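Local coordinates for protein abietadiene synthase, chloroplastic (Abies grandis, PDB 3S9V) that is a plant chloroplast enzyme of the terpene synthase family, largely helical, with an N-terminal terpene synthase domain and a metal-binding domain, at residues C264-A276 against W447-S459. Sequence-based numbering, arbitrary orientation.
Sequences CHYPLDLFERLWA and WLGKTVYMMPYIS
His-265 turns the edge of its imidazole toward the face of Tyr-453: the planes stand at 88°, and NE2 lies over the middle of the phenol ring, with His-265 CE1 3.4 Å from Tyr-453 CE2. Cys-264 SG covers one face of the same imidazole, while CB of Trp-447 lies against the far face of the phenol. A second, wider edge-to-face pair lies further along. Phe-271, whose CG is anti to its backbone N (chi1 167°), reaches off the helix and brings CZ 3.8 Å from CZ3 of Trp-447, toward the rim of the indole face. CD1 of Ile-458 makes a CH-pi contact over one face of the phenyl, 23° off the ring normal, and packs 3.4 Å from Trp-275 CB. Trp-275 CD1 meets Trp-447 CH2 obliquely at 3.7 Å, completing an aromatic cluster. At one end a water bridges Cys-264 O and Lys-450 NZ, which also hydrogen-bonds to Tyr-204 O and forms a salt bridge with Glu-207. Glu-272 OE2, beside the Tyr-457 ring, is held by Glu-51 N. The contact thus packs the start of helix 269-282 and its preceding loop against antiparallel strands 447-448 and 452-453, paired by reciprocal Trp-447/Tyr-453 backbone bonds, with helix 320-332 touching Phe-271 and Trp-275.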
ATOM      1  N   CYS A 264       8.484  -0.026  25.002  1.00 17.27           N
ATOM      2  CA  CYS A 264       7.161  -0.216  25.594  1.00 22.89           C
ATOM      3  C   CYS A 264       6.460  -1.478  25.086  1.00 22.52           C
ATOM      4  O   CYS A 264       5.322  -1.762  25.460  1.00 22.26           O
ATOM      5  CB  CYS A 264       6.269   1.019  25.383  1.00 26.16           C
ATOM      6  SG  CYS A 264       5.954   1.483  23.684  1.00 27.94           S
ATOM      7  N   HIS A 265       7.162  -2.233  24.242  1.00 18.99           N
ATOM      8  CA  HIS A 265       6.664  -3.497  23.695  1.00 17.93           C
ATOM      9  C   HIS A 265       7.741  -4.114  22.817  1.00 19.19           C
ATOM     10  O   HIS A 265       8.439  -3.416  22.075  1.00 20.46           O
ATOM     11  CB  HIS A 265       5.366  -3.289  22.910  1.00 15.91           C
ATOM     12  CG  HIS A 265       5.378  -2.079  22.030  1.00 23.24           C
ATOM     13  ND1 HIS A 265       4.226  -1.411  21.677  1.00 23.08           N
ATOM     14  CD2 HIS A 265       6.398  -1.405  21.447  1.00 20.51           C
ATOM     15  CE1 HIS A 265       4.535  -0.374  20.919  1.00 30.24           C
ATOM     16  NE2 HIS A 265       5.847  -0.349  20.764  1.00 30.64           N
ATOM     17  N   TYR A 266       7.889  -5.427  22.925  1.00 19.30           N
ATOM     18  CA  TYR A 266       8.906  -6.149  22.179  1.00 22.00           C
ATOM     19  C   TYR A 266       8.524  -7.624  22.162  1.00 21.52           C
ATOM     20  O   TYR A 266       7.821  -8.095  23.055  1.00 22.34           O
ATOM     21  CB  TYR A 266      10.269  -5.975  22.868  1.00 18.75           C
ATOM     22  CG  TYR A 266      11.450  -5.905  21.927  1.00 21.74           C
ATOM     23  CD1 TYR A 266      11.571  -4.862  21.003  1.00 17.96           C
ATOM     24  CD2 TYR A 266      12.434  -6.893  21.937  1.00 22.36           C
ATOM     25  CE1 TYR A 266      12.647  -4.811  20.103  1.00 19.12           C
ATOM     26  CE2 TYR A 266      13.517  -6.850  21.043  1.00 24.57           C
ATOM     27  CZ  TYR A 266      13.611  -5.807  20.132  1.00 22.09           C
ATOM     28  OH  TYR A 266      14.668  -5.765  19.260  1.00 26.37           O
ATOM     29  N   PRO A 267       8.946  -8.363  21.121  1.00 24.24           N
ATOM     30  CA  PRO A 267       9.739  -7.841  20.000  1.00 18.74           C
ATOM     31  C   PRO A 267       8.845  -7.152  18.961  1.00 20.68           C
ATOM     32  O   PRO A 267       7.626  -7.039  19.153  1.00 17.85           O
ATOM     33  CB  PRO A 267      10.435  -9.093  19.460  1.00 21.38           C
ATOM     34  CG  PRO A 267       9.423 -10.179  19.725  1.00 24.19           C
ATOM     35  CD  PRO A 267       8.921  -9.842  21.114  1.00 26.25           C
ATOM     36  N   LEU A 268       9.440  -6.701  17.860  1.00 19.70           N
ATOM     37  CA  LEU A 268       8.685  -6.007  16.818  1.00 20.79           C
ATOM     38  C   LEU A 268       9.081  -6.472  15.417  1.00 21.76           C
ATOM     39  O   LEU A 268       8.924  -5.739  14.440  1.00 20.55           O
ATOM     40  CB  LEU A 268       8.927  -4.499  16.947  1.00 15.15           C
ATOM     41  CG  LEU A 268       8.545  -3.874  18.297  1.00 21.89           C
ATOM     42  CD1 LEU A 268       8.995  -2.422  18.341  1.00 14.95           C
ATOM     43  CD2 LEU A 268       7.032  -3.970  18.502  1.00 19.77           C
ATOM     44  N   ASP A 269       9.574  -7.705  15.334  1.00 22.91           N
ATOM     45  CA  ASP A 269      10.060  -8.288  14.090  1.00 23.95           C
ATOM     46  C   ASP A 269       9.130  -8.360  12.879  1.00 23.36           C
ATOM     47  O   ASP A 269       9.585  -8.181  11.752  1.00 23.14           O
ATOM     48  CB  ASP A 269      10.642  -9.681  14.367  1.00 28.23           C
ATOM     49  CG  ASP A 269       9.661 -10.604  15.075  1.00 34.10           C
ATOM     50  OD1 ASP A 269       9.809 -11.840  14.941  1.00 42.23           O
ATOM     51  OD2 ASP A 269       8.753 -10.107  15.774  1.00 33.21           O
ATOM     52  N   LEU A 270       7.846  -8.625  13.084  1.00 22.13           N
ATOM     53  CA  LEU A 270       6.928  -8.708  11.946  1.00 21.82           C
ATOM     54  C   LEU A 270       6.475  -7.312  11.533  1.00 23.06           C
ATOM     55  O   LEU A 270       6.342  -6.993  10.342  1.00 18.75           O
ATOM     56  CB  LEU A 270       5.705  -9.554  12.298  1.00 24.69           C
ATOM     57  CG  LEU A 270       5.909 -10.973  12.835  1.00 21.60           C
ATOM     58  CD1 LEU A 270       4.567 -11.683  12.814  1.00 13.18           C
ATOM     59  CD2 LEU A 270       6.915 -11.737  11.978  1.00 21.86           C
ATOM     60  N   PHE A 271       6.221  -6.484  12.534  1.00 20.58           N
ATOM     61  CA  PHE A 271       5.803  -5.121  12.293  1.00 21.85           C
ATOM     62  C   PHE A 271       6.916  -4.372  11.537  1.00 21.37           C
ATOM     63  O   PHE A 271       6.664  -3.727  10.517  1.00 23.48           O
ATOM     64  CB  PHE A 271       5.477  -4.456  13.641  1.00 27.12           C
ATOM     65  CG  PHE A 271       5.327  -2.962  13.575  1.00 25.79           C
ATOM     66  CD1 PHE A 271       4.575  -2.362  12.575  1.00 21.57           C
ATOM     67  CD2 PHE A 271       5.923  -2.156  14.539  1.00 29.23           C
ATOM     68  CE1 PHE A 271       4.417  -0.983  12.531  1.00 20.79           C
ATOM     69  CE2 PHE A 271       5.772  -0.772  14.505  1.00 23.45           C
ATOM     70  CZ  PHE A 271       5.018  -0.182  13.499  1.00 26.89           C
ATOM     71  N   GLU A 272       8.150  -4.497  12.004  1.00 19.42           N
ATOM     72  CA  GLU A 272       9.262  -3.799  11.367  1.00 20.17           C
ATOM     73  C   GLU A 272       9.531  -4.225   9.924  1.00 20.59           C
ATOM     74  O   GLU A 272       9.717  -3.381   9.042  1.00 15.30           O
ATOM     75  CB  GLU A 272      10.534  -3.974  12.196  1.00 18.97           C
ATOM     76  CG  GLU A 272      11.731  -3.266  11.605  1.00 21.40           C
ATOM     77  CD  GLU A 272      12.893  -3.173  12.569  1.00 25.67           C
ATOM     78  OE1 GLU A 272      13.602  -4.185  12.781  1.00 29.57           O
ATOM     79  OE2 GLU A 272      13.089  -2.077  13.125  1.00 32.35           O
ATOM     80  N   ARG A 273       9.550  -5.532   9.677  1.00 22.13           N
ATOM     81  CA  ARG A 273       9.806  -6.033   8.330  1.00 21.05           C
ATOM     82  C   ARG A 273       8.717  -5.684   7.324  1.00 23.50           C
ATOM     83  O   ARG A 273       9.019  -5.250   6.211  1.00 25.83           O
ATOM     84  CB  ARG A 273      10.020  -7.547   8.359  1.00 20.80           C
ATOM     85  CG  ARG A 273      11.386  -7.969   8.910  1.00 12.29           C
ATOM     86  CD  ARG A 273      11.498  -9.481   8.991  1.00 18.98           C
ATOM     87  NE  ARG A 273      12.832  -9.925   9.394  1.00 26.37           N
ATOM     88  CZ  ARG A 273      13.330  -9.790  10.620  1.00 29.53           C
ATOM     89  NH1 ARG A 273      12.606  -9.225  11.580  1.00 27.95           N
ATOM     90  NH2 ARG A 273      14.555 -10.216  10.883  1.00 27.00           N
ATOM     91  N   LEU A 274       7.455  -5.861   7.712  1.00 23.12           N
ATOM     92  CA  LEU A 274       6.336  -5.570   6.817  1.00 23.17           C
ATOM     93  C   LEU A 274       6.205  -4.092   6.465  1.00 23.71           C
ATOM     94  O   LEU A 274       5.911  -3.736   5.312  1.00 16.63           O
ATOM     95  CB  LEU A 274       5.019  -6.074   7.424  1.00 12.29           C
ATOM     96  CG  LEU A 274       4.832  -7.596   7.463  1.00 15.07           C
ATOM     97  CD1 LEU A 274       3.630  -7.916   8.314  1.00 19.26           C
ATOM     98  CD2 LEU A 274       4.660  -8.168   6.047  1.00 14.44           C
ATOM     99  N   TRP A 275       6.423  -3.233   7.457  1.00 22.81           N
ATOM    100  CA  TRP A 275       6.317  -1.798   7.244  1.00 19.91           C
ATOM    101  C   TRP A 275       7.503  -1.244   6.439  1.00 17.20           C
ATOM    102  O   TRP A 275       7.350  -0.323   5.639  1.00 15.15           O
ATOM    103  CB  TRP A 275       6.187  -1.086   8.594  1.00 19.19           C
ATOM    104  CG  TRP A 275       4.774  -0.753   8.960  1.00 18.87           C
ATOM    105  CD1 TRP A 275       4.228   0.491   9.035  1.00 22.95           C
ATOM    106  CD2 TRP A 275       3.707  -1.675   9.241  1.00 17.98           C
ATOM    107  NE1 TRP A 275       2.890   0.410   9.338  1.00 19.64           N
ATOM    108  CE2 TRP A 275       2.543  -0.908   9.469  1.00 14.53           C
ATOM    109  CE3 TRP A 275       3.623  -3.071   9.319  1.00 20.86           C
ATOM    110  CZ2 TRP A 275       1.306  -1.489   9.769  1.00 22.16           C
ATOM    111  CZ3 TRP A 275       2.388  -3.653   9.620  1.00 26.63           C
ATOM    112  CH2 TRP A 275       1.247  -2.860   9.840  1.00 23.77           C
ATOM    113  N   ALA A 276       8.683  -1.812   6.640  1.00 17.86           N
ATOM    114  CA  ALA A 276       9.857  -1.359   5.903  1.00 18.68           C
ATOM    115  C   ALA A 276       9.668  -1.674   4.425  1.00 21.47           C
ATOM    116  O   ALA A 276       9.942  -0.838   3.554  1.00 22.43           O
ATOM    117  CB  ALA A 276      11.110  -2.052   6.436  1.00 18.35           C
ATOM    118  N   TRP A 447       5.357   7.186  16.906  1.00 22.17           N
ATOM    119  CA  TRP A 447       4.238   6.268  17.057  1.00 22.02           C
ATOM    120  C   TRP A 447       3.737   6.324  18.486  1.00 20.27           C
ATOM    121  O   TRP A 447       4.493   6.653  19.399  1.00 18.83           O
ATOM    122  CB  TRP A 447       4.674   4.840  16.695  1.00 21.13           C
ATOM    123  CG  TRP A 447       5.300   4.742  15.322  1.00 25.71           C
ATOM    124  CD1 TRP A 447       6.506   5.259  14.928  1.00 22.39           C
ATOM    125  CD2 TRP A 447       4.715   4.154  14.149  1.00 18.29           C
ATOM    126  NE1 TRP A 447       6.701   5.035  13.586  1.00 28.10           N
ATOM    127  CE2 TRP A 447       5.619   4.360  13.082  1.00 20.84           C
ATOM    128  CE3 TRP A 447       3.512   3.478  13.899  1.00 16.35           C
ATOM    129  CZ2 TRP A 447       5.359   3.913  11.779  1.00 19.31           C
ATOM    130  CZ3 TRP A 447       3.251   3.035  12.605  1.00 25.70           C
ATOM    131  CH2 TRP A 447       4.176   3.256  11.559  1.00 26.88           C
ATOM    132  N   LEU A 448       2.462   6.004  18.674  1.00 19.69           N
ATOM    133  CA  LEU A 448       1.865   6.041  19.999  1.00 21.77           C
ATOM    134  C   LEU A 448       1.474   4.672  20.544  1.00 23.46           C
ATOM    135  O   LEU A 448       0.639   3.979  19.978  1.00 26.92           O
ATOM    136  CB  LEU A 448       0.636   6.955  19.994  1.00 20.50           C
ATOM    137  CG  LEU A 448       0.057   7.303  21.372  1.00 28.98           C
ATOM    138  CD1 LEU A 448       1.155   7.893  22.249  1.00 21.30           C
ATOM    139  CD2 LEU A 448      -1.095   8.288  21.226  1.00 20.51           C
ATOM    140  N   GLY A 449       2.106   4.286  21.645  1.00 27.10           N
ATOM    141  CA  GLY A 449       1.793   3.020  22.290  1.00 27.58           C
ATOM    142  C   GLY A 449       1.526   3.356  23.744  1.00 23.59           C
ATOM    143  O   GLY A 449       0.848   4.335  24.031  1.00 23.65           O
ATOM    144  N   LYS A 450       2.053   2.557  24.663  1.00 21.94           N
ATOM    145  CA  LYS A 450       1.891   2.829  26.082  1.00 12.58           C
ATOM    146  C   LYS A 450       2.590   4.180  26.272  1.00 16.59           C
ATOM    147  O   LYS A 450       2.247   4.968  27.154  1.00 12.94           O
ATOM    148  CB  LYS A 450       2.606   1.746  26.900  1.00 19.68           C
ATOM    149  CG  LYS A 450       2.576   1.941  28.412  1.00 21.12           C
ATOM    150  CD  LYS A 450       1.188   1.699  28.996  1.00 15.35           C
ATOM    151  CE  LYS A 450       0.749   0.260  28.812  1.00 14.07           C
ATOM    152  NZ  LYS A 450       1.692  -0.706  29.457  1.00 11.97           N
ATOM    153  N   THR A 451       3.581   4.425  25.419  1.00 17.66           N
ATOM    154  CA  THR A 451       4.365   5.664  25.434  1.00 20.36           C
ATOM    155  C   THR A 451       4.635   6.059  23.985  1.00 17.66           C
ATOM    156  O   THR A 451       4.242   5.349  23.056  1.00 17.19           O
ATOM    157  CB  THR A 451       5.747   5.455  26.090  1.00 25.79           C
ATOM    158  OG1 THR A 451       6.537   4.603  25.249  1.00 32.84           O
ATOM    159  CG2 THR A 451       5.607   4.808  27.473  1.00 16.59           C
ATOM    160  N   VAL A 452       5.293   7.194  23.784  1.00 17.32           N
ATOM    161  CA  VAL A 452       5.633   7.605  22.428  1.00 16.19           C
ATOM    162  C   VAL A 452       6.893   6.830  22.047  1.00 19.01           C
ATOM    163  O   VAL A 452       7.871   6.814  22.798  1.00 19.33           O
ATOM    164  CB  VAL A 452       5.947   9.115  22.330  1.00 17.27           C
ATOM    165  CG1 VAL A 452       6.554   9.420  20.971  1.00 11.02           C
ATOM    166  CG2 VAL A 452       4.673   9.929  22.514  1.00 15.01           C
ATOM    167  N   TYR A 453       6.874   6.167  20.898  1.00 18.19           N
ATOM    168  CA  TYR A 453       8.048   5.418  20.477  1.00 21.20           C
ATOM    169  C   TYR A 453       8.404   5.716  19.026  1.00 22.48           C
ATOM    170  O   TYR A 453       7.606   6.299  18.289  1.00 21.26           O
ATOM    171  CB  TYR A 453       7.844   3.911  20.716  1.00 18.17           C
ATOM    172  CG  TYR A 453       6.759   3.252  19.891  1.00 12.71           C
ATOM    173  CD1 TYR A 453       7.086   2.470  18.791  1.00 15.60           C
ATOM    174  CD2 TYR A 453       5.413   3.379  20.227  1.00 12.64           C
ATOM    175  CE1 TYR A 453       6.105   1.826  18.049  1.00 12.23           C
ATOM    176  CE2 TYR A 453       4.414   2.731  19.483  1.00 10.79           C
ATOM    177  CZ  TYR A 453       4.775   1.951  18.394  1.00 23.76           C
ATOM    178  OH  TYR A 453       3.830   1.273  17.642  1.00 21.29           O
ATOM    179  N   MET A 454       9.613   5.335  18.625  1.00 22.84           N
ATOM    180  CA  MET A 454      10.083   5.605  17.275  1.00 21.48           C
ATOM    181  C   MET A 454      10.576   4.344  16.584  1.00 21.70           C
ATOM    182  O   MET A 454      11.184   3.481  17.214  1.00 20.28           O
ATOM    183  CB  MET A 454      11.213   6.630  17.333  1.00 25.52           C
ATOM    184  CG  MET A 454      10.942   7.779  18.300  1.00 33.06           C
ATOM    185  SD  MET A 454      12.318   8.923  18.456  1.00 37.29           S
ATOM    186  CE  MET A 454      13.693   7.801  18.611  1.00 37.62           C
ATOM    187  N   MET A 455      10.313   4.238  15.286  1.00 19.09           N
ATOM    188  CA  MET A 455      10.756   3.079  14.537  1.00 21.94           C
ATOM    189  C   MET A 455      11.690   3.533  13.416  1.00 20.23           C
ATOM    190  O   MET A 455      11.251   3.786  12.295  1.00 19.56           O
ATOM    191  CB  MET A 455       9.554   2.320  13.971  1.00 26.00           C
ATOM    192  CG  MET A 455       9.605   0.806  14.214  1.00 34.31           C
ATOM    193  SD  MET A 455       9.310   0.326  15.927  1.00 17.68           S
ATOM    194  CE  MET A 455       7.796   0.851  16.039  1.00 33.95           C
ATOM    195  N   PRO A 456      12.997   3.646  13.720  1.00 21.96           N
ATOM    196  CA  PRO A 456      14.079   4.065  12.817  1.00 26.54           C
ATOM    197  C   PRO A 456      14.099   3.391  11.444  1.00 25.77           C
ATOM    198  O   PRO A 456      14.592   3.970  10.473  1.00 21.27           O
ATOM    199  CB  PRO A 456      15.339   3.745  13.622  1.00 29.19           C
ATOM    200  CG  PRO A 456      14.896   3.969  15.026  1.00 28.98           C
ATOM    201  CD  PRO A 456      13.541   3.315  15.049  1.00 20.18           C
ATOM    202  N   TYR A 457      13.569   2.173  11.355  1.00 25.68           N
ATOM    203  CA  TYR A 457      13.572   1.469  10.078  1.00 27.18           C
ATOM    204  C   TYR A 457      12.272   1.572   9.286  1.00 27.21           C
ATOM    205  O   TYR A 457      12.128   0.957   8.230  1.00 32.29           O
ATOM    206  CB  TYR A 457      13.985   0.004  10.280  1.00 27.98           C
ATOM    207  CG  TYR A 457      15.391  -0.140  10.832  1.00 28.55           C
ATOM    208  CD1 TYR A 457      16.244   0.966  10.927  1.00 37.02           C
ATOM    209  CD2 TYR A 457      15.875  -1.375  11.258  1.00 31.95           C
ATOM    210  CE1 TYR A 457      17.545   0.847  11.434  1.00 32.05           C
ATOM    211  CE2 TYR A 457      17.173  -1.505  11.766  1.00 37.47           C
ATOM    212  CZ  TYR A 457      18.000  -0.390  11.850  1.00 40.37           C
ATOM    213  OH  TYR A 457      19.280  -0.508  12.349  1.00 49.54           O
ATOM    214  N   ILE A 458      11.330   2.362   9.788  1.00 25.29           N
ATOM    215  CA  ILE A 458      10.073   2.579   9.077  1.00 26.13           C
ATOM    216  C   ILE A 458       9.967   4.072   8.751  1.00 27.92           C
ATOM    217  O   ILE A 458       9.594   4.449   7.638  1.00 26.34           O
ATOM    218  CB  ILE A 458       8.848   2.168   9.910  1.00 18.92           C
ATOM    219  CG1 ILE A 458       8.965   0.699  10.331  1.00 19.22           C
ATOM    220  CG2 ILE A 458       7.583   2.374   9.084  1.00 24.92           C
ATOM    221  CD1 ILE A 458       7.849   0.225  11.240  1.00 23.64           C
ATOM    222  N   SER A 459      10.298   4.903   9.739  1.00 27.71           N
ATOM    223  CA  SER A 459      10.282   6.361   9.604  1.00 28.95           C
ATOM    224  C   SER A 459      11.750   6.764   9.528  1.00 27.74           C
ATOM    225  O   SER A 459      12.470   6.724  10.528  1.00 24.15           O
ATOM    226  CB  SER A 459       9.622   7.015  10.824  1.00 31.92           C
ATOM    227  OG  SER A 459       8.265   6.618  10.951  1.00 36.09           O
TER
HETATM  228  O   HOH W   1       4.168  -1.239  28.192  1.00 25.41           O